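Local coordinates for protein glutathione S-transferase 1 (Ascaris suum, PDB 4Q5F) that conjugates reduced glutathione to a wide range of hydrophobic electrophiles and can also act as a glutathione peroxidase, at residues B[108-113]-B[142-147]; B[147-152]-B[191-196]. All blocks are in the same frame, centred on the assembly; numbering follows the deposited sequence.

How the contacts relate
After the N-terminal thioredoxin-like domain, which holds the four-stranded sheet, the chain enters the helical C-terminal domain, where both contacts lie. Helix 94-114 runs out, the chain turns through helix 118-122, and helix 129-155 returns; contact 1 closes this loop of 28 residues. Contact 2 closes the next one, of 38 residues, which holds helix 167-182 and brings helix 191-201 back onto helix 129-155. The two loops follow in series, neither nesting nor crossing, and meet at Leu-147. Helix 129-155 is thus the common middle member. The contacts also touch directly, Leu-145 CD2 lying 3.6 Å from Leu-193 CD1, and both border the second subunit.

Contact 1 of 2, residues B[108-113]-B[142-147]; sequences KDFMAE and DKHLPL. With GSH (glutathione), chain C.
The imidazole of His-144 lies flat against the start of the Phe-110 side chain. Phe-110 CA sits almost exactly over the centre of the His-144 imidazole, 3.6 Å from that ring's centroid, as a CH-pi contact. In turn, His-144 CB lies over one face of the Phe-110 ring, toward the rim and 3.7 Å from its centroid. The two rings, tilted 23° apart, are slid so far past each other that they barely overlap. Phe-110 reaches this place because its CG is anti to the backbone N (chi1 -177°), which also brings CE2 to 3.8 Å from Leu-145 CD2. Glu-113 OE2 meets the imidazole at its edge, in plane, as acceptor of a weak, fairly straight bond from His-144 NE2 (3.4 Å, 161°); the carboxylate itself is turned steeply to the ring. Phe-110 and His-144 join helices 94-114 and 129-155 of the helical GST domain; the two segments run nearly antiparallel, their axes 10.0 Å apart. Beyond them, Ala-140 packs on Phe-110 and Glu-113, Gln-106 touches His-144, and Phe-186, from a loop, also touches the Phe-110 side chain. Asp-109 offers only CB and its backbone to the imidazole; its carboxylate leads away to the dimer interface, where Asp-109 OD2 accepts a 2.5 Å bond from N1, the gamma-glutamyl amino group of a glutathione that is also hydrogen-bonded to Lys-55, Trp-51 and other residues of the second subunit.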
ATOM      1  N   LYS B 108      -4.551   2.834  -5.058  1.00 17.11           N
ATOM      2  CA  LYS B 108      -4.382   3.352  -3.706  1.00 18.20           C
ATOM      3  C   LYS B 108      -3.889   4.799  -3.718  1.00 17.73           C
ATOM      4  O   LYS B 108      -4.345   5.614  -2.918  1.00 21.65           O
ATOM      5  CB  LYS B 108      -3.417   2.469  -2.911  1.00 17.63           C
ATOM      6  CG  LYS B 108      -4.102   1.406  -2.055  1.00 23.15           C
ATOM      7  CD  LYS B 108      -3.094   0.412  -1.487  1.00 43.09           C
ATOM      8  CE  LYS B 108      -3.007   0.490   0.029  1.00 47.65           C
ATOM      9  NZ  LYS B 108      -1.913  -0.378   0.556  1.00 37.84           N
ATOM     10  N   ASP B 109      -2.962   5.115  -4.621  1.00 12.47           N
ATOM     11  CA  ASP B 109      -2.473   6.485  -4.763  1.00 14.75           C
ATOM     12  C   ASP B 109      -3.618   7.413  -5.152  1.00 20.91           C
ATOM     13  O   ASP B 109      -3.747   8.515  -4.623  1.00 19.70           O
ATOM     14  CB  ASP B 109      -1.374   6.574  -5.827  1.00 14.83           C
ATOM     15  CG  ASP B 109      -0.044   6.016  -5.352  1.00 22.72           C
ATOM     16  OD1 ASP B 109       0.121   5.805  -4.132  1.00 29.76           O
ATOM     17  OD2 ASP B 109       0.841   5.800  -6.206  1.00 20.75           O
ATOM     18  N   PHE B 110      -4.441   6.956  -6.089  1.00 20.76           N
ATOM     19  CA  PHE B 110      -5.613   7.701  -6.525  1.00 17.53           C
ATOM     20  C   PHE B 110      -6.545   7.964  -5.343  1.00 17.21           C
ATOM     21  O   PHE B 110      -6.980   9.094  -5.122  1.00 20.68           O
ATOM     22  CB  PHE B 110      -6.352   6.913  -7.609  1.00 18.98           C
ATOM     23  CG  PHE B 110      -7.552   7.620  -8.178  1.00 22.92           C
ATOM     24  CD1 PHE B 110      -7.640   9.002  -8.174  1.00 26.00           C
ATOM     25  CD2 PHE B 110      -8.597   6.892  -8.719  1.00 21.47           C
ATOM     26  CE1 PHE B 110      -8.747   9.640  -8.700  1.00 22.92           C
ATOM     27  CE2 PHE B 110      -9.704   7.525  -9.245  1.00 25.94           C
ATOM     28  CZ  PHE B 110      -9.778   8.900  -9.235  1.00 25.08           C
ATOM     29  N   MET B 111      -6.843   6.913  -4.589  1.00 17.60           N
ATOM     30  CA  MET B 111      -7.713   7.019  -3.421  1.00 21.24           C
ATOM     31  C   MET B 111      -7.142   7.975  -2.379  1.00 22.83           C
ATOM     32  O   MET B 111      -7.890   8.641  -1.664  1.00 21.15           O
ATOM     33  CB  MET B 111      -7.917   5.642  -2.784  1.00 24.23           C
ATOM     34  CG  MET B 111      -8.818   4.702  -3.577  1.00 31.38           C
ATOM     35  SD  MET B 111     -10.524   5.281  -3.688  1.00 50.87           S
ATOM     36  CE  MET B 111     -10.528   6.020  -5.318  1.00 29.31           C
ATOM     37  N   ALA B 112      -5.816   8.035  -2.290  1.00 20.53           N
ATOM     38  CA  ALA B 112      -5.154   8.889  -1.309  1.00 18.29           C
ATOM     39  C   ALA B 112      -5.453  10.367  -1.569  1.00 22.86           C
ATOM     40  O   ALA B 112      -5.333  11.201  -0.671  1.00 23.35           O
ATOM     41  CB  ALA B 112      -3.654   8.641  -1.316  1.00 12.69           C
ATOM     42  N   GLU B 113      -5.845  10.683  -2.799  1.00 21.26           N
ATOM     43  CA  GLU B 113      -6.194  12.050  -3.167  1.00 26.45           C
ATOM     44  C   GLU B 113      -7.633  12.340  -2.758  1.00 27.14           C
ATOM     45  O   GLU B 113      -7.932  13.399  -2.209  1.00 31.67           O
ATOM     46  CB  GLU B 113      -6.057  12.256  -4.680  1.00 27.00           C
ATOM     47  CG  GLU B 113      -4.781  11.696  -5.311  1.00 33.48           C
ATOM     48  CD  GLU B 113      -3.723  12.754  -5.551  1.00 47.88           C
ATOM     49  OE1 GLU B 113      -3.629  13.702  -4.743  1.00 54.85           O
ATOM     50  OE2 GLU B 113      -2.986  12.637  -6.556  1.00 42.99           O
ATOM     51  N   ASP B 142      -8.753  13.151 -13.380  1.00 26.17           N
ATOM     52  CA  ASP B 142      -8.185  13.335 -14.709  1.00 20.86           C
ATOM     53  C   ASP B 142      -6.778  12.757 -14.832  1.00 24.90           C
ATOM     54  O   ASP B 142      -6.378  12.328 -15.913  1.00 30.92           O
ATOM     55  CB  ASP B 142      -8.179  14.819 -15.082  1.00 26.55           C
ATOM     56  CG  ASP B 142      -9.579  15.371 -15.305  1.00 38.71           C
ATOM     57  OD1 ASP B 142     -10.557  14.692 -14.922  1.00 36.69           O
ATOM     58  OD2 ASP B 142      -9.703  16.486 -15.853  1.00 42.31           O
ATOM     59  N   LYS B 143      -6.028  12.742 -13.735  1.00 24.72           N
ATOM     60  CA  LYS B 143      -4.681  12.174 -13.759  1.00 26.32           C
ATOM     61  C   LYS B 143      -4.705  10.648 -13.714  1.00 26.02           C
ATOM     62  O   LYS B 143      -3.991   9.987 -14.466  1.00 28.14           O
ATOM     63  CB  LYS B 143      -3.838  12.690 -12.590  1.00 22.43           C
ATOM     64  CG  LYS B 143      -2.362  12.309 -12.709  1.00 34.11           C
ATOM     65  CD  LYS B 143      -1.586  12.502 -11.415  1.00 39.82           C
ATOM     66  CE  LYS B 143      -0.089  12.568 -11.696  1.00 48.09           C
ATOM     67  NZ  LYS B 143       0.742  12.300 -10.490  1.00 62.86           N
ATOM     68  N   HIS B 144      -5.530  10.095 -12.830  1.00 23.08           N
ATOM     69  CA  HIS B 144      -5.430   8.680 -12.478  1.00 24.16           C
ATOM     70  C   HIS B 144      -6.235   7.730 -13.363  1.00 24.31           C
ATOM     71  O   HIS B 144      -5.768   6.635 -13.680  1.00 24.27           O
ATOM     72  CB  HIS B 144      -5.817   8.480 -11.014  1.00 23.80           C
ATOM     73  CG  HIS B 144      -4.765   8.936 -10.052  1.00 23.23           C
ATOM     74  ND1 HIS B 144      -3.677   8.155  -9.723  1.00 21.19           N
ATOM     75  CD2 HIS B 144      -4.626  10.090  -9.361  1.00 20.73           C
ATOM     76  CE1 HIS B 144      -2.917   8.811  -8.861  1.00 18.12           C
ATOM     77  NE2 HIS B 144      -3.468   9.984  -8.627  1.00 23.36           N
ATOM     78  N   LEU B 145      -7.439   8.136 -13.755  1.00 21.72           N
ATOM     79  CA  LEU B 145      -8.289   7.278 -14.577  1.00 22.83           C
ATOM     80  C   LEU B 145      -7.623   6.866 -15.894  1.00 27.10           C
ATOM     81  O   LEU B 145      -7.676   5.695 -16.267  1.00 33.90           O
ATOM     82  CB  LEU B 145      -9.642   7.943 -14.847  1.00 22.56           C
ATOM     83  CG  LEU B 145     -10.572   8.125 -13.642  1.00 26.11           C
ATOM     84  CD1 LEU B 145     -11.912   8.678 -14.100  1.00 27.83           C
ATOM     85  CD2 LEU B 145     -10.775   6.827 -12.869  1.00 21.13           C
ATOM     86  N   PRO B 146      -7.001   7.819 -16.608  1.00 25.01           N
ATOM     87  CA  PRO B 146      -6.287   7.402 -17.821  1.00 26.24           C
ATOM     88  C   PRO B 146      -5.197   6.362 -17.549  1.00 20.65           C
ATOM     89  O   PRO B 146      -4.949   5.502 -18.393  1.00 29.75           O
ATOM     90  CB  PRO B 146      -5.659   8.704 -18.344  1.00 21.40           C
ATOM     91  CG  PRO B 146      -6.057   9.784 -17.395  1.00 25.18           C
ATOM     92  CD  PRO B 146      -7.156   9.281 -16.533  1.00 23.44           C
ATOM     93  N   LEU B 147      -4.561   6.439 -16.384  1.00 24.20           N
ATOM     94  CA  LEU B 147      -3.506   5.493 -16.031  1.00 26.49           C
ATOM     95  C   LEU B 147      -4.077   4.104 -15.741  1.00 22.67           C
ATOM     96  O   LEU B 147      -3.476   3.093 -16.102  1.00 22.86           O
ATOM     97  CB  LEU B 147      -2.701   6.003 -14.832  1.00 25.83           C
ATOM     98  CG  LEU B 147      -2.001   7.349 -15.048  1.00 26.97           C
ATOM     99  CD1 LEU B 147      -1.412   7.874 -13.750  1.00 15.01           C
ATOM    100  CD2 LEU B 147      -0.920   7.235 -16.115  1.00 20.95           C
TER
HETATM  101  N1  GSH C 301       3.167   5.097  -5.444  1.00 21.84           N
HETATM  102  CA1 GSH C 301       4.390   5.186  -6.156  1.00 22.72           C
HETATM  103  C1  GSH C 301       5.343   4.131  -5.643  1.00 16.27           C
HETATM  104  O11 GSH C 301       6.205   3.632  -6.411  1.00 21.04           O
HETATM  105  O12 GSH C 301       5.276   3.750  -4.448  1.00 15.80           O
HETATM  106  CB1 GSH C 301       4.980   6.572  -5.956  1.00 19.33           C
HETATM  107  CG1 GSH C 301       6.159   6.776  -6.914  1.00 17.90           C
HETATM  108  CD1 GSH C 301       6.587   8.251  -6.931  1.00 21.90           C
HETATM  109  OE1 GSH C 301       5.954   9.074  -6.307  1.00 25.85           O
HETATM  110  N2  GSH C 301       7.742   8.638  -7.699  1.00 20.68           N
HETATM  111  CA2 GSH C 301       8.182   9.998  -7.763  1.00 23.20           C
HETATM  112  C2  GSH C 301       8.310  10.376  -9.231  1.00 21.49           C
HETATM  113  O2  GSH C 301       8.363   9.493 -10.074  1.00 18.23           O
HETATM  114  CB2 GSH C 301       9.522  10.149  -7.096  1.00 28.60           C
HETATM  115  SG2 GSH C 301       9.432   9.591  -5.423  1.00 50.06           S
HETATM  116  N3  GSH C 301       8.379  11.764  -9.632  1.00 24.93           N
HETATM  117  CA3 GSH C 301       8.495  12.108 -11.027  1.00 25.44           C
HETATM  118  C3  GSH C 301       7.106  12.173 -11.666  1.00 27.90           C
HETATM  119  O31 GSH C 301       6.109  11.692 -11.067  1.00 29.37           O
HETATM  120  O32 GSH C 301       6.963  12.710 -12.794  1.00 27.93           O

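Contact 2 of 2, residues B[147-152]-B[191-196]; sequences LLEKFL and LQLKKY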
ATOM      1  N   LEU B 147      -4.561   6.439 -16.384  1.00 24.20           N
ATOM      2  CA  LEU B 147      -3.506   5.493 -16.031  1.00 26.49           C
ATOM      3  C   LEU B 147      -4.077   4.104 -15.741  1.00 22.67           C
ATOM      4  O   LEU B 147      -3.476   3.093 -16.102  1.00 22.86           O
ATOM      5  CB  LEU B 147      -2.701   6.003 -14.832  1.00 25.83           C
ATOM      6  CG  LEU B 147      -2.001   7.349 -15.048  1.00 26.97           C
ATOM      7  CD1 LEU B 147      -1.412   7.874 -13.750  1.00 15.01           C
ATOM      8  CD2 LEU B 147      -0.920   7.235 -16.115  1.00 20.95           C
ATOM      9  N   LEU B 148      -5.234   4.055 -15.088  1.00 22.54           N
ATOM     10  CA  LEU B 148      -5.903   2.783 -14.834  1.00 25.37           C
ATOM     11  C   LEU B 148      -6.419   2.186 -16.139  1.00 32.03           C
ATOM     12  O   LEU B 148      -6.367   0.972 -16.348  1.00 22.71           O
ATOM     13  CB  LEU B 148      -7.068   2.964 -13.856  1.00 24.66           C
ATOM     14  CG  LEU B 148      -6.757   3.394 -12.419  1.00 22.14           C
ATOM     15  CD1 LEU B 148      -8.033   3.387 -11.590  1.00 20.14           C
ATOM     16  CD2 LEU B 148      -5.703   2.503 -11.778  1.00 17.09           C
ATOM     17  N   GLU B 149      -6.918   3.053 -17.015  1.00 34.61           N
ATOM     18  CA  GLU B 149      -7.486   2.628 -18.287  1.00 30.31           C
ATOM     19  C   GLU B 149      -6.384   2.164 -19.233  1.00 28.52           C
ATOM     20  O   GLU B 149      -6.567   1.210 -19.991  1.00 37.95           O
ATOM     21  CB  GLU B 149      -8.273   3.777 -18.916  1.00 36.31           C
ATOM     22  CG  GLU B 149      -9.482   3.348 -19.727  1.00 37.34           C
ATOM     23  CD  GLU B 149     -10.375   4.520 -20.087  1.00 48.94           C
ATOM     24  OE1 GLU B 149      -9.868   5.661 -20.121  1.00 57.31           O
ATOM     25  OE2 GLU B 149     -11.584   4.307 -20.325  1.00 54.95           O
ATOM     26  N   LYS B 150      -5.243   2.846 -19.184  1.00 27.00           N
ATOM     27  CA  LYS B 150      -4.073   2.460 -19.968  1.00 27.90           C
ATOM     28  C   LYS B 150      -3.640   1.048 -19.600  1.00 36.04           C
ATOM     29  O   LYS B 150      -3.429   0.200 -20.466  1.00 42.26           O
ATOM     30  CB  LYS B 150      -2.923   3.437 -19.709  1.00 27.44           C
ATOM     31  CG  LYS B 150      -1.546   2.922 -20.121  1.00 33.75           C
ATOM     32  CD  LYS B 150      -0.474   3.987 -19.951  1.00 35.11           C
ATOM     33  CE  LYS B 150       0.915   3.414 -20.189  1.00 40.20           C
ATOM     34  NZ  LYS B 150       1.950   4.479 -20.307  1.00 34.81           N
ATOM     35  N   PHE B 151      -3.501   0.816 -18.299  1.00 33.85           N
ATOM     36  CA  PHE B 151      -3.089  -0.475 -17.769  1.00 27.10           C
ATOM     37  C   PHE B 151      -4.076  -1.560 -18.184  1.00 30.57           C
ATOM     38  O   PHE B 151      -3.685  -2.667 -18.554  1.00 33.56           O
ATOM     39  CB  PHE B 151      -3.024  -0.400 -16.245  1.00 21.39           C
ATOM     40  CG  PHE B 151      -2.268  -1.530 -15.608  1.00 19.79           C
ATOM     41  CD1 PHE B 151      -2.900  -2.724 -15.306  1.00 22.43           C
ATOM     42  CD2 PHE B 151      -0.927  -1.391 -15.298  1.00 25.59           C
ATOM     43  CE1 PHE B 151      -2.204  -3.760 -14.714  1.00 21.33           C
ATOM     44  CE2 PHE B 151      -0.228  -2.422 -14.704  1.00 24.06           C
ATOM     45  CZ  PHE B 151      -0.867  -3.607 -14.412  1.00 18.22           C
ATOM     46  N   LEU B 152      -5.359  -1.226 -18.116  1.00 31.29           N
ATOM     47  CA  LEU B 152      -6.423  -2.151 -18.478  1.00 34.94           C
ATOM     48  C   LEU B 152      -6.327  -2.552 -19.946  1.00 37.99           C
ATOM     49  O   LEU B 152      -6.760  -3.639 -20.333  1.00 36.72           O
ATOM     50  CB  LEU B 152      -7.783  -1.509 -18.203  1.00 25.71           C
ATOM     51  CG  LEU B 152      -9.022  -2.306 -18.612  1.00 32.00           C
ATOM     52  CD1 LEU B 152      -9.048  -3.671 -17.938  1.00 26.92           C
ATOM     53  CD2 LEU B 152     -10.278  -1.519 -18.273  1.00 25.78           C
ATOM     54  N   LEU B 191     -15.074   4.957 -21.009  1.00 43.43           N
ATOM     55  CA  LEU B 191     -16.007   3.849 -21.166  1.00 45.39           C
ATOM     56  C   LEU B 191     -15.346   2.494 -20.930  1.00 38.86           C
ATOM     57  O   LEU B 191     -16.005   1.546 -20.505  1.00 38.86           O
ATOM     58  CB  LEU B 191     -16.693   3.896 -22.542  1.00 32.58           C
ATOM     59  CG  LEU B 191     -15.947   3.655 -23.859  1.00 37.52           C
ATOM     60  CD1 LEU B 191     -15.686   2.197 -24.093  1.00 41.26           C
ATOM     61  CD2 LEU B 191     -16.782   4.169 -25.007  1.00 49.18           C
ATOM     62  N   GLN B 192     -14.050   2.402 -21.210  1.00 38.63           N
ATOM     63  CA  GLN B 192     -13.325   1.153 -20.999  1.00 39.55           C
ATOM     64  C   GLN B 192     -13.330   0.783 -19.517  1.00 37.64           C
ATOM     65  O   GLN B 192     -13.355  -0.397 -19.166  1.00 36.11           O
ATOM     66  CB  GLN B 192     -11.889   1.244 -21.524  1.00 36.92           C
ATOM     67  CG  GLN B 192     -11.780   1.369 -23.038  1.00 52.70           C
ATOM     68  CD  GLN B 192     -12.345   0.162 -23.765  1.00 67.23           C
ATOM     69  OE1 GLN B 192     -12.408  -0.937 -23.215  1.00 66.61           O
ATOM     70  NE2 GLN B 192     -12.765   0.365 -25.009  1.00 72.75           N
ATOM     71  N   LEU B 193     -13.313   1.793 -18.653  1.00 37.30           N
ATOM     72  CA  LEU B 193     -13.461   1.567 -17.221  1.00 35.21           C
ATOM     73  C   LEU B 193     -14.918   1.273 -16.880  1.00 38.09           C
ATOM     74  O   LEU B 193     -15.204   0.429 -16.031  1.00 38.25           O
ATOM     75  CB  LEU B 193     -12.980   2.780 -16.421  1.00 35.02           C
ATOM     76  CG  LEU B 193     -11.475   3.016 -16.281  1.00 37.76           C
ATOM     77  CD1 LEU B 193     -11.235   4.182 -15.337  1.00 33.32           C
ATOM     78  CD2 LEU B 193     -10.741   1.777 -15.784  1.00 30.84           C
ATOM     79  N   LYS B 194     -15.836   1.975 -17.537  1.00 35.21           N
ATOM     80  CA  LYS B 194     -17.262   1.765 -17.308  1.00 32.38           C
ATOM     81  C   LYS B 194     -17.667   0.328 -17.629  1.00 32.96           C
ATOM     82  O   LYS B 194     -18.415  -0.295 -16.875  1.00 29.32           O
ATOM     83  CB  LYS B 194     -18.090   2.750 -18.134  1.00 34.91           C
ATOM     84  CG  LYS B 194     -18.410   4.048 -17.404  1.00 42.28           C
ATOM     85  CD  LYS B 194     -18.385   5.262 -18.326  1.00 41.41           C
ATOM     86  CE  LYS B 194     -19.534   5.254 -19.322  1.00 34.02           C
ATOM     87  NZ  LYS B 194     -19.595   6.526 -20.100  1.00 42.44           N
ATOM     88  N   LYS B 195     -17.171  -0.197 -18.746  1.00 32.57           N
ATOM     89  CA  LYS B 195     -17.431  -1.583 -19.118  1.00 36.43           C
ATOM     90  C   LYS B 195     -16.795  -2.522 -18.101  1.00 35.65           C
ATOM     91  O   LYS B 195     -17.417  -3.479 -17.640  1.00 40.53           O
ATOM     92  CB  LYS B 195     -16.866  -1.886 -20.509  1.00 39.33           C
ATOM     93  CG  LYS B 195     -17.636  -1.257 -21.658  1.00 42.01           C
ATOM     94  CD  LYS B 195     -17.249  -1.881 -22.998  1.00 53.41           C
ATOM     95  CE  LYS B 195     -16.048  -1.183 -23.615  1.00 65.32           C
ATOM     96  NZ  LYS B 195     -15.496  -1.881 -24.813  1.00 57.22           N
ATOM     97  N   TYR B 196     -15.540  -2.233 -17.773  1.00 34.08           N
ATOM     98  CA  TYR B 196     -14.762  -3.003 -16.808  1.00 24.77           C
ATOM     99  C   TYR B 196     -15.494  -3.143 -15.475  1.00 27.81           C
ATOM    100  O   TYR B 196     -15.531  -4.223 -14.886  1.00 24.34           O
ATOM    101  CB  TYR B 196     -13.409  -2.315 -16.621  1.00 26.08           C
ATOM    102  CG  TYR B 196     -12.580  -2.772 -15.444  1.00 31.66           C
ATOM    103  CD1 TYR B 196     -12.201  -4.100 -15.302  1.00 22.67           C
ATOM    104  CD2 TYR B 196     -12.139  -1.860 -14.494  1.00 21.71           C
ATOM    105  CE1 TYR B 196     -11.426  -4.508 -14.232  1.00 23.91           C
ATOM    106  CE2 TYR B 196     -11.366  -2.258 -13.425  1.00 20.94           C
ATOM    107  CZ  TYR B 196     -11.011  -3.581 -13.300  1.00 25.33           C
ATOM    108  OH  TYR B 196     -10.238  -3.975 -12.235  1.00 22.28           O
TER
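Leu-152 and Leu-193 supply the apolar bumps where helix 129-155 meets helix 191-201. Leu-152 sends its CD2 methyl into a hollow on the partner helix bounded by the carbonyl oxygen of Gln-192, the CD2 of Leu-193 and the CB of Tyr-196, lying 3.6 Å from that last atom. With chi1 at 176°, CG lies opposite the backbone N, and the branch extends toward helix 191-201; its second methyl, CD1, rests over one face of the tyrosine ring. In the reverse direction Leu-193 CD2 settles between Leu-148, Glu-149 and Leu-152, 4.3 Å from Leu-148 CB and 4.2 Å from Leu-152 CD2. The segments cross at 70° with axes 9.6 Å apart, a steep crossing, consistent with an apolar fit of a few side chains, between two helices of the helical GST domain. Met-160 from a loop adds to the apolar side by touching both Leu-152 and Tyr-196, whose hydroxyl is hydrogen-bonded to Asp-169.

Glu-149 closes the more open flank. Extended beyond CG, its chain passes Gln-192 at about a right angle, the Glu-149 CG methylene lying 3.7 Å from Gln-192 CB and packing also on Leu-193. The carboxylate thereby arrives at the first turn of helix 191-201. There Glu-149 OE2 accepts weak bonds from the backbone N of Gln-192 (3.2 Å, 122°) and the backbone N of Leu-193 (3.5 Å), while OE1 is hydrogen-bonded to ND1 of His-190, just ahead of the helix. Both oxygens are therefore engaged at one helix start, and the amide end of the helix, with its partial positive charge, would be expected to favour the ionised form of Glu-149.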